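Local coordinates for DegV family protein (Eubacterium eligens, PDB 3FDJ), which is of unknown function but, as in studied DegV-family relatives, probably binds a fatty acid, at residues Lys211-Leu216 and Gln246-Thr251; Glu234-Lys239 and Gly269-Ser274. All coordinates share one frame; numbering follows the deposited sequence. Where two conformers were deposited one is given.

Interaction 1 (Lys211-Leu216 and Gln246-Thr251); sequences KLQALL and QAYGTT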
ATOM      1  N   LYS A 211     -20.336   0.762  -8.223  1.00  9.47           N
ATOM      2  CA  LYS A 211     -19.466   1.933  -8.383  1.00 10.93           C
ATOM      3  C   LYS A 211     -18.049   1.545  -8.817  1.00 10.63           C
ATOM      4  O   LYS A 211     -17.467   2.197  -9.662  1.00 10.58           O
ATOM      5  CB  LYS A 211     -19.429   2.767  -7.111  1.00 11.70           C
ATOM      6  CG  LYS A 211     -20.690   3.546  -6.869  1.00 15.86           C
ATOM      7  CD  LYS A 211     -20.534   4.436  -5.637  1.00 20.92           C
ATOM      8  CE  LYS A 211     -21.815   5.203  -5.273  1.00 23.13           C
ATOM      9  NZ  LYS A 211     -22.466   5.911  -6.411  1.00 26.25           N
ATOM     10  N   LEU A 212     -17.501   0.490  -8.232  1.00 10.43           N
ATOM     11  CA  LEU A 212     -16.171   0.029  -8.579  1.00 10.97           C
ATOM     12  C   LEU A 212     -16.106  -0.442 -10.019  1.00 10.94           C
ATOM     13  O   LEU A 212     -15.122  -0.168 -10.721  1.00 10.01           O
ATOM     14  CB  LEU A 212     -15.706  -1.103  -7.641  1.00 10.67           C
ATOM     15  CG  LEU A 212     -15.299  -0.713  -6.220  1.00 12.63           C
ATOM     16  CD1 LEU A 212     -14.976  -1.963  -5.382  1.00 13.78           C
ATOM     17  CD2 LEU A 212     -14.089   0.245  -6.233  1.00 12.17           C
ATOM     18  N   GLN A 213     -17.155  -1.129 -10.477  1.00 11.13           N
ATOM     19  CA  GLN A 213     -17.177  -1.577 -11.863  1.00 11.54           C
ATOM     20  C   GLN A 213     -17.147  -0.382 -12.804  1.00 11.70           C
ATOM     21  O   GLN A 213     -16.424  -0.401 -13.801  1.00 11.26           O
ATOM     22  CB  GLN A 213     -18.384  -2.492 -12.159  1.00 11.58           C
ATOM     23  CG  GLN A 213     -18.376  -3.011 -13.566  1.00 12.34           C
ATOM     24  CD  GLN A 213     -19.414  -4.094 -13.815  1.00 15.41           C
ATOM     25  OE1 GLN A 213     -19.991  -4.655 -12.878  1.00 14.44           O
ATOM     26  NE2 GLN A 213     -19.608  -4.429 -15.088  1.00 16.28           N
ATOM     27  N   ALA A 214     -17.905   0.670 -12.483  1.00 11.98           N
ATOM     28  CA  ALA A 214     -17.908   1.878 -13.309  1.00 11.53           C
ATOM     29  C   ALA A 214     -16.518   2.572 -13.292  1.00 11.25           C
ATOM     30  O   ALA A 214     -16.009   3.005 -14.334  1.00 11.51           O
ATOM     31  CB  ALA A 214     -19.019   2.846 -12.865  1.00 11.35           C
ATOM     32  N   LEU A 215     -15.901   2.638 -12.119  1.00 10.67           N
ATOM     33  CA  LEU A 215     -14.568   3.249 -11.966  1.00 11.58           C
ATOM     34  C   LEU A 215     -13.493   2.466 -12.735  1.00 11.83           C
ATOM     35  O   LEU A 215     -12.649   3.066 -13.438  1.00 10.89           O
ATOM     36  CB  LEU A 215     -14.191   3.360 -10.495  1.00 11.07           C
ATOM     37  CG  LEU A 215     -14.986   4.369  -9.669  1.00 13.04           C
ATOM     38  CD1 LEU A 215     -14.768   4.154  -8.177  1.00 11.97           C
ATOM     39  CD2 LEU A 215     -14.651   5.804 -10.077  1.00 13.42           C
ATOM     40  N   LEU A 216     -13.539   1.134 -12.619  1.00 11.98           N
ATOM     41  CA  LEU A 216     -12.598   0.281 -13.318  1.00 11.26           C
ATOM     42  C   LEU A 216     -12.746   0.428 -14.840  1.00 11.47           C
ATOM     43  O   LEU A 216     -11.744   0.544 -15.536  1.00 11.01           O
ATOM     44  CB  LEU A 216     -12.759  -1.168 -12.886  1.00 11.38           C
ATOM     45  CG  LEU A 216     -12.235  -1.432 -11.464  1.00 12.05           C
ATOM     46  CD1 LEU A 216     -12.719  -2.797 -10.940  1.00 12.69           C
ATOM     47  CD2 LEU A 216     -10.721  -1.334 -11.400  1.00 12.09           C
ATOM     48  N   GLN A 246     -15.954 -12.083 -12.969  1.00 14.45           N
ATOM     49  CA  GLN A 246     -17.123 -12.252 -13.812  1.00 15.44           C
ATOM     50  C   GLN A 246     -17.213 -11.197 -14.912  1.00 14.65           C
ATOM     51  O   GLN A 246     -17.537 -11.524 -16.048  1.00 14.65           O
ATOM     52  CB  GLN A 246     -18.404 -12.253 -12.955  1.00 15.85           C
ATOM     53  CG  GLN A 246     -19.714 -12.390 -13.729  1.00 20.12           C
ATOM     54  CD  GLN A 246     -19.946 -13.788 -14.335  1.00 24.23           C
ATOM     55  OE1 GLN A 246     -19.132 -14.709 -14.180  1.00 29.10           O
ATOM     56  NE2 GLN A 246     -21.060 -13.934 -15.050  1.00 27.21           N
ATOM     57  N   ALA A 247     -16.946  -9.943 -14.564  1.00 13.65           N
ATOM     58  CA  ALA A 247     -17.133  -8.814 -15.488  1.00 13.41           C
ATOM     59  C   ALA A 247     -15.988  -8.674 -16.479  1.00 13.28           C
ATOM     60  O   ALA A 247     -16.196  -8.271 -17.622  1.00 13.39           O
ATOM     61  CB  ALA A 247     -17.311  -7.516 -14.701  1.00 13.08           C
ATOM     62  N   TYR A 248     -14.772  -9.006 -16.056  1.00 12.29           N
ATOM     63  CA  TYR A 248     -13.589  -8.765 -16.894  1.00 12.54           C
ATOM     64  C   TYR A 248     -12.795 -10.010 -17.284  1.00 12.65           C
ATOM     65  O   TYR A 248     -11.881  -9.913 -18.087  1.00 13.90           O
ATOM     66  CB  TYR A 248     -12.659  -7.785 -16.190  1.00 12.10           C
ATOM     67  CG  TYR A 248     -13.304  -6.459 -15.840  1.00 11.45           C
ATOM     68  CD1 TYR A 248     -13.396  -5.434 -16.776  1.00 13.47           C
ATOM     69  CD2 TYR A 248     -13.816  -6.231 -14.582  1.00 10.78           C
ATOM     70  CE1 TYR A 248     -14.005  -4.217 -16.454  1.00 12.89           C
ATOM     71  CE2 TYR A 248     -14.411  -5.019 -14.248  1.00 11.23           C
ATOM     72  CZ  TYR A 248     -14.501  -4.022 -15.183  1.00 12.66           C
ATOM     73  OH  TYR A 248     -15.087  -2.824 -14.839  1.00 15.73           O
ATOM     74  N   GLY A 249     -13.113 -11.165 -16.714  1.00 12.44           N
ATOM     75  CA  GLY A 249     -12.413 -12.401 -17.055  1.00 13.02           C
ATOM     76  C   GLY A 249     -11.049 -12.527 -16.407  1.00 12.86           C
ATOM     77  O   GLY A 249     -10.243 -13.342 -16.812  1.00 13.29           O
ATOM     78  N   THR A 250     -10.799 -11.720 -15.380  1.00 12.77           N
ATOM     79  CA  THR A 250      -9.522 -11.723 -14.671  1.00 12.73           C
ATOM     80  C   THR A 250      -9.192 -13.109 -14.124  1.00 13.14           C
ATOM     81  O   THR A 250     -10.053 -13.763 -13.562  1.00 12.21           O
ATOM     82  CB  THR A 250      -9.600 -10.766 -13.497  1.00 12.71           C
ATOM     83  OG1 THR A 250     -10.163  -9.529 -13.950  1.00 11.96           O
ATOM     84  CG2 THR A 250      -8.215 -10.546 -12.861  1.00 12.52           C
ATOM     85  N   THR A 251      -7.951 -13.536 -14.303  1.00 14.06           N
ATOM     86  CA  THR A 251      -7.455 -14.772 -13.692  1.00 15.40           C
ATOM     87  C   THR A 251      -6.351 -14.502 -12.665  1.00 16.19           C
ATOM     88  O   THR A 251      -6.107 -15.346 -11.803  1.00 18.47           O
ATOM     89  CB  THR A 251      -6.930 -15.753 -14.734  1.00 15.12           C
ATOM     90  OG1 THR A 251      -5.919 -15.126 -15.514  1.00 15.10           O
ATOM     91  CG2 THR A 251      -8.072 -16.244 -15.647  1.00 17.11           C
TER
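Q213 and A247 mark the closest backbone approach, their CA atoms 8.1 Å apart, where helix 205-219 lies beside the C-terminal turn of helix 234-248. The motif is helix-helix packing on one face of a mixed sheet: on the sheet side of helix 205-219, L216 packs on F156 of strand 153-159 and on I244 of the neighbouring helix. Y248 carries most of the join. Its ring spans the gap and brings OH to 3.5 Å from L216 CB, with CZ behind it 4.1 Å from the same atom. The hydroxyl also comes within 3.0 Å of Q213 O, but the angle is too poor for a hydrogen bond; its bond goes to D217 OD1, just beyond 211-216. Y221 meets the ring edge-to-face, so both the hydroxyl and the ring are held from outside the pair. Q213 extends with CG opposite its backbone N (chi1 -177°), passing the hydroxyl at 3.5 Å from CG to Y248 OH. Its amide, tilted 66° from the tyrosine ring plane, finally sets Q213 NE2 3.9 Å from the methyl A247 CB.

Interaction 2 (Glu234-Lys239 and Gly269-Ser274); sequences EALADK and GGIILS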
ATOM      1  N   GLU A 234     -12.680  -9.913   4.836  1.00  9.54           N
ATOM      2  CA  GLU A 234     -12.461 -10.887   3.774  1.00  9.68           C
ATOM      3  C   GLU A 234     -13.729 -11.081   2.936  1.00  9.85           C
ATOM      4  O   GLU A 234     -13.647 -11.305   1.726  1.00  9.24           O
ATOM      5  CB  GLU A 234     -11.991 -12.196   4.380  1.00 11.01           C
ATOM      6  CG  GLU A 234     -11.458 -13.196   3.401  1.00 13.76           C
ATOM      7  CD  GLU A 234     -10.925 -14.412   4.108  1.00 20.90           C
ATOM      8  OE1 GLU A 234     -10.270 -14.255   5.179  1.00 25.49           O
ATOM      9  OE2 GLU A 234     -11.187 -15.525   3.623  1.00 24.38           O
ATOM     10  N   ALA A 235     -14.894 -10.932   3.574  1.00  9.55           N
ATOM     11  CA  ALA A 235     -16.168 -11.135   2.895  1.00  9.85           C
ATOM     12  C   ALA A 235     -16.333 -10.171   1.736  1.00  9.66           C
ATOM     13  O   ALA A 235     -16.652 -10.588   0.623  1.00 10.26           O
ATOM     14  CB  ALA A 235     -17.336 -11.006   3.884  1.00 10.12           C
ATOM     15  N   LEU A 236     -16.074  -8.895   1.991  1.00  9.31           N
ATOM     16  CA  LEU A 236     -16.214  -7.856   0.964  1.00  9.51           C
ATOM     17  C   LEU A 236     -15.127  -8.015  -0.101  1.00  9.22           C
ATOM     18  O   LEU A 236     -15.406  -7.908  -1.301  1.00  8.45           O
ATOM     19  CB  LEU A 236     -16.197  -6.442   1.566  1.00  8.96           C
ATOM     20  CG  LEU A 236     -16.427  -5.302   0.543  1.00 10.25           C
ATOM     21  CD1 LEU A 236     -17.679  -5.541  -0.319  1.00  8.84           C
ATOM     22  CD2 LEU A 236     -16.477  -3.959   1.283  1.00  9.47           C
ATOM     23  N   ALA A 237     -13.893  -8.300   0.323  1.00  9.18           N
ATOM     24  CA  ALA A 237     -12.806  -8.454  -0.628  1.00  9.24           C
ATOM     25  C   ALA A 237     -13.119  -9.603  -1.607  1.00  9.65           C
ATOM     26  O   ALA A 237     -12.872  -9.482  -2.807  1.00 10.05           O
ATOM     27  CB  ALA A 237     -11.469  -8.675   0.094  1.00  9.11           C
ATOM     28  N   ASP A 238     -13.655 -10.709  -1.086  1.00 10.82           N
ATOM     29  CA  ASP A 238     -14.039 -11.847  -1.916  1.00 11.33           C
ATOM     30  C   ASP A 238     -15.183 -11.493  -2.868  1.00 10.57           C
ATOM     31  O   ASP A 238     -15.163 -11.902  -4.021  1.00  9.71           O
ATOM     32  CB  ASP A 238     -14.425 -13.063  -1.051  1.00 12.33           C
ATOM     33  CG  ASP A 238     -13.227 -13.761  -0.414  1.00 16.00           C
ATOM     34  OD1 ASP A 238     -12.051 -13.408  -0.727  1.00 18.27           O
ATOM     35  OD2 ASP A 238     -13.469 -14.685   0.410  1.00 20.93           O
ATOM     36  N   LYS A 239     -16.157 -10.707  -2.413  1.00 10.38           N
ATOM     37  CA  LYS A 239     -17.245 -10.255  -3.315  1.00 11.07           C
ATOM     38  C   LYS A 239     -16.722  -9.416  -4.480  1.00 10.17           C
ATOM     39  O   LYS A 239     -17.170  -9.569  -5.609  1.00  9.32           O
ATOM     40  CB  LYS A 239     -18.275  -9.396  -2.584  1.00 12.11           C
ATOM     41  CG  LYS A 239     -19.172 -10.097  -1.639  1.00 15.00           C
ATOM     42  CD  LYS A 239     -20.173  -9.080  -1.039  1.00 16.83           C
ATOM     43  CE  LYS A 239     -20.947  -9.695   0.074  1.00 19.48           C
ATOM     44  NZ  LYS A 239     -21.891  -8.723   0.676  1.00 22.24           N
ATOM     45  N   GLY A 269     -12.913  -2.888   8.501  1.00 10.55           N
ATOM     46  CA  GLY A 269     -13.892  -2.945   7.432  1.00  9.62           C
ATOM     47  C   GLY A 269     -13.334  -2.502   6.095  1.00  8.73           C
ATOM     48  O   GLY A 269     -13.941  -2.722   5.048  1.00  9.58           O
ATOM     49  N   GLY A 270     -12.189  -1.833   6.114  1.00  9.34           N
ATOM     50  CA  GLY A 270     -11.667  -1.199   4.926  1.00  8.75           C
ATOM     51  C   GLY A 270     -11.153  -2.162   3.871  1.00  8.74           C
ATOM     52  O   GLY A 270     -10.692  -3.294   4.183  1.00  8.14           O
ATOM     53  N   ILE A 271     -11.259  -1.714   2.616  0.50  8.66           N
ATOM     54  CA  ILE A 271     -10.754  -2.427   1.445  0.50  9.08           C
ATOM     55  C   ILE A 271      -9.835  -1.497   0.656  0.50  8.99           C
ATOM     56  O   ILE A 271     -10.121  -0.303   0.539  0.50  9.14           O
ATOM     57  CB  ILE A 271     -11.916  -2.849   0.522  0.50  9.40           C
ATOM     58  CG1 ILE A 271     -12.811  -3.889   1.213  0.50  9.76           C
ATOM     59  CG2 ILE A 271     -11.390  -3.351  -0.828  0.50 10.13           C
ATOM     60  CD1 ILE A 271     -12.154  -5.215   1.420  0.50  9.09           C
ATOM     61  N   ILE A 272      -8.744  -2.027   0.115  1.00  8.79           N
ATOM     62  CA  ILE A 272      -7.941  -1.293  -0.862  1.00  9.35           C
ATOM     63  C   ILE A 272      -7.639  -2.238  -2.021  1.00  9.68           C
ATOM     64  O   ILE A 272      -7.275  -3.390  -1.806  1.00  8.91           O
ATOM     65  CB  ILE A 272      -6.605  -0.797  -0.283  1.00  9.59           C
ATOM     66  CG1 ILE A 272      -6.766  -0.175   1.110  1.00 12.01           C
ATOM     67  CG2 ILE A 272      -5.956   0.179  -1.266  1.00 10.54           C
ATOM     68  CD1 ILE A 272      -5.426   0.188   1.753  1.00 13.95           C
ATOM     69  N   LEU A 273      -7.787  -1.752  -3.243  1.00  9.12           N
ATOM     70  CA  LEU A 273      -7.475  -2.549  -4.400  1.00 10.77           C
ATOM     71  C   LEU A 273      -6.610  -1.824  -5.385  1.00  9.89           C
ATOM     72  O   LEU A 273      -6.667  -0.605  -5.510  1.00 11.06           O
ATOM     73  CB  LEU A 273      -8.726  -3.107  -5.086  1.00 11.44           C
ATOM     74  CG  LEU A 273      -9.590  -2.325  -6.042  1.00 15.71           C
ATOM     75  CD1 LEU A 273      -8.925  -2.192  -7.457  1.00 15.79           C
ATOM     76  CD2 LEU A 273     -10.947  -3.043  -6.172  1.00 18.70           C
ATOM     77  N   SER A 274      -5.768  -2.578  -6.058  1.00 10.13           N
ATOM     78  CA  SER A 274      -4.980  -2.040  -7.130  1.00 10.54           C
ATOM     79  C   SER A 274      -5.026  -2.933  -8.351  1.00 10.99           C
ATOM     80  O   SER A 274      -5.195  -4.159  -8.237  1.00 10.18           O
ATOM     81  CB  SER A 274      -3.547  -1.807  -6.664  1.00 10.64           C
ATOM     82  OG  SER A 274      -2.815  -1.155  -7.682  1.00 12.54           O
TER
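I271 points its side chain from strand 271-276 at the first turns of helix 234-248, and the nearest backbones are those of A237 and I271, with CA atoms 6.7 Å apart. Two conformers of I271 were deposited, so the detail that follows belongs to one of them. From CB, which is directed at the helix, the chain divides. CG1 lies beside the backbone N (chi1 -66°), and this rotation carries the longer branch over to the leucine: I271 CG1 is 3.7 Å from L236 CD2 and 3.9 Å from L236 CG. The next bond bends back (chi2 -68°) and turns the tip from the leucine to the following residue. There I271 CD1 packs 3.8 Å from the methyl A237 CB and 3.7 Å from the backbone atom A237 N. L236 meets the isoleucine obliquely. All three residues are buried, and their side chains meet through carbon alone; only the approach of CD1 to A237 N involves a polar atom.

N233 bridges the two segments: its OD1 is hydrogen-bonded to L236 N and its ND2 to G269 O, linking the helix start to the turn that precedes the strand. The strand is internal to the sheet, since I271 pairs through its backbone with S158 and I272 with C229. A237 additionally packs on I228 and V255, members of the two parallel strands that helix 234-248 connects. This is the packing of a beta-alpha-beta crossover, its helix lying on the sheet and reaching past strand 226-230 to the antiparallel strand 271-276.

How the interactions relate
Among the elements used here, helix 205-219 comes first, then strand 226-230, helix 234-248, strand 253-257, helix 260-266 and strand 271-276. Interaction 1 closes a loop when 246-251 returns to 211-216; interaction 2 closes another when 269-274 returns to 234-239. The second loop opens before the first has closed and ends after it, so the two cross rather than nest. Helix 234-248 serves both, giving its beginning to the strand and its end to the other helix. The centres lie about 14 Å apart, and L212 CD1 meets L273 CD2 at 4.2 Å, bringing helix 205-219 onto the same strand that helix 234-248 packs against through interaction 2.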